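Local structure of DUF176 (Nitrosomonas europaea, 2OMO) at residues N47-D61 with V73-H87. The protein is a putative antibiotic biosynthesis monooxygenase, probably with oxidoreductase activity. Numbering follows the deposited sequence. Where two conformers were deposited one is given.
Sequences NHEQSIREPGNMRFD and VLYEAYKTRKDAAAH
Glu54 meets Tyr78 and His87 with one carboxylate, a worked example of how a buried acid can tie a loop to both a strand and a helix. Its CB turns toward 73-87, and because the chain runs extended past CG (chi2 171°), CD arrives beside the edge of the His87 ring. OE2 offers its syn lone pair to His87 ND1 at 2.7 Å, in the imidazole plane and nearly straight at 167°, while also accepting from His92. OE1, approached from above the carboxylate plane, takes Tyr78 OH at 2.8 Å. Three side chains grip the carboxylate, and water 2 lies close to OE1 and Asp83 O.

The Tyr78 ring is held on both faces: Asn57 ND2 lies over one, near the rim, and the backbone of Ala84 over the other. Water 1 joins His87 NE2 to Asn47 ND2 and Glu76 OE2. The Phe60 ring lies oblique to His87, its CZ 3.6 Å from His87 CE1; Ser51 CB lies over the centre of one Phe60 face, 3.4 Å above its plane, and Glu76 CG makes a CH-pi contact over the opposite face, 4.0 Å from the ring centroid.

The strands pair as an antiparallel ladder broken by a classic beta bulge, where Met58 N (2.8 Å) and Arg59 N (3.2 Å) both donate to Ala77 O. Hairpin strands 57-65 and 71-78 carry Phe60 and Tyr78 toward helices 37-51 and 81-87, with helix 91-100 adjoining; on the other sheet face Arg59 and Tyr75 OH bond to Asp61 of the second subunit, and the two subunits' Tyr75 rings stack.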
loop_
_atom_site.group_PDB
_atom_site.type_symbol
_atom_site.label_atom_id
_atom_site.label_comp_id
_atom_site.label_asym_id
_atom_site.label_seq_id
_atom_site.Cartn_x
_atom_site.Cartn_y
_atom_site.Cartn_z
ATOM N N ASN A 47 -12.692 3.257 -12.123
ATOM C CA ASN A 47 -11.500 4.085 -11.867
ATOM C C ASN A 47 -10.205 3.244 -12.027
ATOM O O ASN A 47 -9.296 3.619 -12.764
ATOM C CB ASN A 47 -11.636 4.678 -10.448
ATOM C CG ASN A 47 -10.553 5.733 -10.102
ATOM O OD1 ASN A 47 -9.721 6.059 -10.912
ATOM N ND2 ASN A 47 -10.594 6.254 -8.862
ATOM N N HIS A 48 -10.165 2.080 -11.376
ATOM C CA HIS A 48 -9.034 1.142 -11.446
ATOM C C HIS A 48 -8.716 0.762 -12.907
ATOM O O HIS A 48 -7.564 0.847 -13.322
ATOM C CB HIS A 48 -9.355 -0.143 -10.685
ATOM C CG HIS A 48 -8.433 -1.290 -11.012
ATOM N ND1 HIS A 48 -7.185 -1.434 -10.427
ATOM C CD2 HIS A 48 -8.580 -2.339 -11.858
ATOM C CE1 HIS A 48 -6.613 -2.536 -10.893
ATOM N NE2 HIS A 48 -7.433 -3.095 -11.772
ATOM N N GLU A 49 -9.741 0.346 -13.661
ATOM C CA GLU A 49 -9.576 -0.161 -15.042
ATOM C C GLU A 49 -8.931 0.869 -15.940
ATOM O O GLU A 49 -8.132 0.516 -16.787
ATOM C CB GLU A 49 -10.916 -0.636 -15.631
ATOM C CG GLU A 49 -11.419 -1.927 -14.939
ATOM C CD GLU A 49 -12.764 -2.433 -15.453
ATOM O OE1 GLU A 49 -13.407 -1.764 -16.287
ATOM O OE2 GLU A 49 -13.175 -3.529 -15.007
ATOM N N GLN A 50 -9.264 2.141 -15.748
ATOM C CA GLN A 50 -8.685 3.203 -16.541
ATOM C C GLN A 50 -7.332 3.637 -15.965
ATOM O O GLN A 50 -6.438 4.011 -16.695
ATOM C CB GLN A 50 -9.628 4.407 -16.621
ATOM C CG GLN A 50 -10.921 4.139 -17.414
ATOM C CD GLN A 50 -10.638 3.576 -18.795
ATOM O OE1 GLN A 50 -9.817 4.115 -19.554
ATOM N NE2 GLN A 50 -11.318 2.476 -19.135
ATOM N N SER A 51 -7.204 3.627 -14.658
ATOM C CA SER A 51 -6.020 4.179 -14.016
ATOM C C SER A 51 -4.798 3.311 -14.276
ATOM O O SER A 51 -3.695 3.846 -14.438
ATOM C CB SER A 51 -6.262 4.422 -12.528
ATOM O OG SER A 51 -7.152 5.512 -12.338
ATOM N N ILE A 52 -4.984 1.999 -14.361
ATOM C CA ILE A 52 -3.850 1.099 -14.658
ATOM C C ILE A 52 -3.263 1.259 -16.065
ATOM O O ILE A 52 -2.189 0.725 -16.354
ATOM C CB ILE A 52 -4.117 -0.387 -14.331
ATOM C CG1 ILE A 52 -5.239 -0.989 -15.203
ATOM C CG2 ILE A 52 -4.386 -0.514 -12.812
ATOM C CD1 ILE A 52 -5.371 -2.482 -15.102
ATOM N N ARG A 53 -3.998 1.985 -16.905
ATOM C CA ARG A 53 -3.597 2.315 -18.259
ATOM C C ARG A 53 -2.928 3.687 -18.339
ATOM O O ARG A 53 -2.498 4.113 -19.421
ATOM C CB ARG A 53 -4.840 2.298 -19.141
ATOM C CG ARG A 53 -5.539 0.943 -19.165
ATOM C CD ARG A 53 -6.799 0.983 -20.018
ATOM N NE ARG A 53 -6.506 1.521 -21.340
ATOM C CZ ARG A 53 -6.094 0.801 -22.385
ATOM N NH1 ARG A 53 -5.944 -0.519 -22.295
ATOM N NH2 ARG A 53 -5.838 1.404 -23.536
ATOM N N GLU A 54 -2.850 4.404 -17.226
ATOM C CA GLU A 54 -2.225 5.730 -17.232
ATOM C C GLU A 54 -0.712 5.576 -17.358
ATOM O O GLU A 54 -0.118 4.642 -16.780
ATOM C CB GLU A 54 -2.532 6.530 -15.970
ATOM C CG GLU A 54 -3.970 6.971 -15.783
ATOM C CD GLU A 54 -4.224 7.552 -14.415
ATOM O OE1 GLU A 54 -3.258 8.010 -13.743
ATOM O OE2 GLU A 54 -5.395 7.548 -13.986
ATOM N N PRO A 55 -0.076 6.518 -18.084
ATOM C CA PRO A 55 1.378 6.407 -18.224
ATOM C C PRO A 55 2.087 6.466 -16.830
ATOM O O PRO A 55 1.819 7.353 -15.989
ATOM C CB PRO A 55 1.761 7.614 -19.107
ATOM C CG PRO A 55 0.439 8.044 -19.791
ATOM C CD PRO A 55 -0.613 7.747 -18.707
ATOM N N GLY A 56 2.959 5.495 -16.598
ATOM C CA GLY A 56 3.731 5.499 -15.355
ATOM C C GLY A 56 2.994 4.912 -14.162
ATOM O O GLY A 56 3.566 4.851 -13.065
ATOM N N ASN A 57 1.738 4.470 -14.333
ATOM C CA ASN A 57 1.066 3.739 -13.208
ATOM C C ASN A 57 1.767 2.421 -12.912
ATOM O O ASN A 57 2.071 1.660 -13.841
ATOM C CB ASN A 57 -0.400 3.420 -13.484
ATOM C CG ASN A 57 -1.080 2.878 -12.263
ATOM O OD1 ASN A 57 -1.349 1.700 -12.192
ATOM N ND2 ASN A 57 -1.303 3.735 -11.264
HETATM N N MSE A 58 2.057 2.175 -11.633
HETATM C CA MSE A 58 2.700 0.952 -11.190
HETATM C C MSE A 58 1.782 0.086 -10.339
HETATM O O MSE A 58 1.912 -1.148 -10.326
HETATM C CB MSE A 58 3.941 1.294 -10.396
HETATM C CG MSE A 58 4.886 2.004 -11.292
HETATM SE SE MSE A 58 6.595 2.247 -10.491
HETATM C CE MSE A 58 7.149 0.350 -10.297
ATOM N N ARG A 59 0.853 0.715 -9.620
ATOM C CA ARG A 59 -0.235 -0.044 -8.999
ATOM C C ARG A 59 -1.413 0.877 -8.859
ATOM O O ARG A 59 -1.244 2.087 -8.672
ATOM C CB ARG A 59 0.095 -0.496 -7.538
ATOM C CG ARG A 59 1.266 -1.429 -7.293
ATOM C CD ARG A 59 2.613 -0.756 -7.122
ATOM N NE ARG A 59 3.642 -1.711 -6.630
ATOM C CZ ARG A 59 4.288 -2.580 -7.390
ATOM N NH1 ARG A 59 4.012 -2.635 -8.694
ATOM N NH2 ARG A 59 5.193 -3.398 -6.859
ATOM N N PHE A 60 -2.603 0.282 -8.861
ATOM C CA PHE A 60 -3.818 1.016 -8.536
ATOM C C PHE A 60 -4.708 -0.021 -7.858
ATOM O O PHE A 60 -5.839 -0.286 -8.268
ATOM C CB PHE A 60 -4.466 1.650 -9.778
ATOM C CG PHE A 60 -5.250 2.900 -9.451
ATOM C CD1 PHE A 60 -4.631 4.165 -9.452
ATOM C CD2 PHE A 60 -6.607 2.795 -9.093
ATOM C CE1 PHE A 60 -5.368 5.314 -9.091
ATOM C CE2 PHE A 60 -7.366 3.930 -8.755
ATOM C CZ PHE A 60 -6.765 5.189 -8.735
ATOM N N ASP A 61 -4.164 -0.613 -6.800
ATOM C CA ASP A 61 -4.842 -1.729 -6.151
ATOM C C ASP A 61 -6.045 -1.203 -5.385
ATOM O O ASP A 61 -5.965 -0.185 -4.661
ATOM C CB ASP A 61 -3.919 -2.429 -5.168
ATOM C CG ASP A 61 -2.696 -3.073 -5.829
ATOM O OD1 ASP A 61 -2.738 -3.299 -7.063
ATOM O OD2 ASP A 61 -1.687 -3.412 -5.117
ATOM N N VAL A 73 -9.190 0.796 0.807
ATOM C CA VAL A 73 -7.913 1.506 0.504
ATOM C C VAL A 73 -7.693 1.486 -1.012
ATOM O O VAL A 73 -7.874 0.426 -1.656
ATOM C CB VAL A 73 -6.717 0.819 1.177
ATOM C CG1 VAL A 73 -5.349 1.241 0.501
ATOM C CG2 VAL A 73 -6.715 1.102 2.684
ATOM N N LEU A 74 -7.359 2.642 -1.589
ATOM C CA LEU A 74 -6.806 2.705 -2.937
ATOM C C LEU A 74 -5.293 2.946 -2.796
ATOM O O LEU A 74 -4.867 3.969 -2.274
ATOM C CB LEU A 74 -7.415 3.862 -3.763
ATOM C CG LEU A 74 -8.953 3.761 -3.975
ATOM C CD1 LEU A 74 -9.743 4.261 -2.746
ATOM C CD2 LEU A 74 -9.452 4.497 -5.272
ATOM N N TYR A 75 -4.511 2.005 -3.303
ATOM C CA TYR A 75 -3.066 2.063 -3.241
ATOM C C TYR A 75 -2.575 2.498 -4.623
ATOM O O TYR A 75 -2.473 1.688 -5.554
ATOM C CB TYR A 75 -2.526 0.695 -2.815
ATOM C CG TYR A 75 -1.030 0.600 -2.687
ATOM C CD1 TYR A 75 -0.366 1.050 -1.525
ATOM C CD2 TYR A 75 -0.275 0.076 -3.708
ATOM C CE1 TYR A 75 1.013 0.966 -1.417
ATOM C CE2 TYR A 75 1.123 -0.006 -3.617
ATOM C CZ TYR A 75 1.759 0.453 -2.453
ATOM O OH TYR A 75 3.134 0.365 -2.282
ATOM N N GLU A 76 -2.248 3.788 -4.728
ATOM C CA GLU A 76 -2.028 4.417 -6.030
ATOM C C GLU A 76 -0.532 4.791 -6.139
ATOM O O GLU A 76 -0.090 5.747 -5.508
ATOM C CB GLU A 76 -2.907 5.666 -6.102
ATOM C CG GLU A 76 -4.360 5.421 -5.657
ATOM C CD GLU A 76 -5.264 6.664 -5.813
ATOM O OE1 GLU A 76 -4.768 7.759 -6.156
ATOM O OE2 GLU A 76 -6.480 6.536 -5.541
ATOM N N ALA A 77 0.213 4.011 -6.922
ATOM C CA ALA A 77 1.662 4.087 -7.040
ATOM C C ALA A 77 1.984 4.469 -8.483
ATOM O O ALA A 77 1.451 3.847 -9.423
ATOM C CB ALA A 77 2.289 2.727 -6.721
ATOM N N TYR A 78 2.849 5.482 -8.663
ATOM C CA TYR A 78 3.323 5.848 -9.995
ATOM C C TYR A 78 4.849 5.920 -10.038
ATOM O O TYR A 78 5.527 6.157 -8.999
ATOM C CB TYR A 78 2.737 7.203 -10.420
ATOM C CG TYR A 78 1.236 7.180 -10.601
ATOM C CD1 TYR A 78 0.671 7.120 -11.899
ATOM C CD2 TYR A 78 0.378 7.222 -9.491
ATOM C CE1 TYR A 78 -0.718 7.083 -12.092
ATOM C CE2 TYR A 78 -1.033 7.190 -9.677
ATOM C CZ TYR A 78 -1.556 7.120 -10.968
ATOM O OH TYR A 78 -2.922 7.086 -11.100
ATOM N N LYS A 79 5.397 5.747 -11.245
ATOM C CA LYS A 79 6.835 5.941 -11.463
ATOM C C LYS A 79 7.325 7.312 -10.980
ATOM O O LYS A 79 8.384 7.406 -10.372
ATOM C CB LYS A 79 7.194 5.783 -12.957
ATOM C CG LYS A 79 7.042 4.330 -13.453
ATOM C CD LYS A 79 7.279 4.123 -14.944
ATOM C CE LYS A 79 7.212 2.619 -15.292
ATOM N NZ LYS A 79 5.852 2.044 -15.038
ATOM N N THR A 80 6.559 8.362 -11.266
ATOM C CA THR A 80 6.920 9.735 -10.919
ATOM C C THR A 80 5.772 10.527 -10.348
ATOM O O THR A 80 4.566 10.239 -10.585
ATOM C CB THR A 80 7.438 10.547 -12.158
ATOM O OG1 THR A 80 6.344 10.819 -13.046
ATOM C CG2 THR A 80 8.547 9.794 -12.879
ATOM N N ARG A 81 6.139 11.548 -9.578
ATOM C CA ARG A 81 5.136 12.424 -9.000
ATOM C C ARG A 81 4.270 13.057 -10.089
ATOM O O ARG A 81 3.080 13.251 -9.904
ATOM C CB ARG A 81 5.746 13.559 -8.151
ATOM C CG ARG A 81 4.614 14.290 -7.418
ATOM C CD ARG A 81 4.900 15.657 -6.846
ATOM N NE ARG A 81 6.055 15.681 -5.989
ATOM C CZ ARG A 81 6.105 16.138 -4.730
ATOM N NH1 ARG A 81 5.040 16.614 -4.089
ATOM N NH2 ARG A 81 7.272 16.122 -4.125
ATOM N N LYS A 82 4.872 13.407 -11.217
ATOM C CA LYS A 82 4.093 14.124 -12.215
ATOM C C LYS A 82 3.067 13.223 -12.905
ATOM O O LYS A 82 1.959 13.713 -13.215
ATOM C CB LYS A 82 4.976 14.951 -13.145
ATOM C CG LYS A 82 5.590 16.152 -12.409
ATOM C CD LYS A 82 6.646 15.660 -11.407
ATOM C CE LYS A 82 7.053 16.693 -10.370
ATOM N NZ LYS A 82 8.348 16.232 -9.785
ATOM N N ASP A 83 3.393 11.919 -13.058
ATOM C CA ASP A 83 2.440 10.865 -13.440
ATOM C C ASP A 83 1.286 10.814 -12.451
ATOM O O ASP A 83 0.144 10.782 -12.875
ATOM C CB ASP A 83 3.095 9.467 -13.500
ATOM C CG ASP A 83 4.212 9.363 -14.550
ATOM O OD1 ASP A 83 4.089 9.963 -15.641
ATOM O OD2 ASP A 83 5.222 8.676 -14.275
ATOM N N ALA A 84 1.579 10.849 -11.133
ATOM C CA ALA A 84 0.524 10.824 -10.117
ATOM C C ALA A 84 -0.369 12.063 -10.218
ATOM O O ALA A 84 -1.583 11.982 -10.072
ATOM C CB ALA A 84 1.135 10.705 -8.689
ATOM N N ALA A 85 0.263 13.219 -10.451
ATOM C CA ALA A 85 -0.428 14.508 -10.575
ATOM C C ALA A 85 -1.425 14.482 -11.715
ATOM O O ALA A 85 -2.506 15.025 -11.607
ATOM C CB ALA A 85 0.590 15.624 -10.819
ATOM N N ALA A 86 -1.051 13.840 -12.814
ATOM C CA ALA A 86 -1.900 13.769 -14.011
ATOM C C ALA A 86 -3.184 13.000 -13.744
ATOM O O ALA A 86 -4.205 13.236 -14.382
ATOM C CB ALA A 86 -1.154 13.120 -15.137
ATOM N N HIS A 87 -3.116 12.038 -12.824
ATOM C CA HIS A 87 -4.293 11.241 -12.503
ATOM C C HIS A 87 -5.507 12.097 -12.150
ATOM O O HIS A 87 -6.618 11.753 -12.514
ATOM C CB HIS A 87 -4.004 10.304 -11.324
ATOM C CG HIS A 87 -5.203 9.557 -10.817
ATOM N ND1 HIS A 87 -5.808 8.543 -11.520
ATOM C CD2 HIS A 87 -5.855 9.624 -9.626
ATOM C CE1 HIS A 87 -6.830 8.066 -10.828
ATOM N NE2 HIS A 87 -6.872 8.694 -9.665
HETATM O O HOH W 1 -8.585 7.983 -7.400
HETATM O O HOH W 2 -1.913 9.943 -14.706
HETATM O O HOH W 3 0.220 9.538 -15.989
#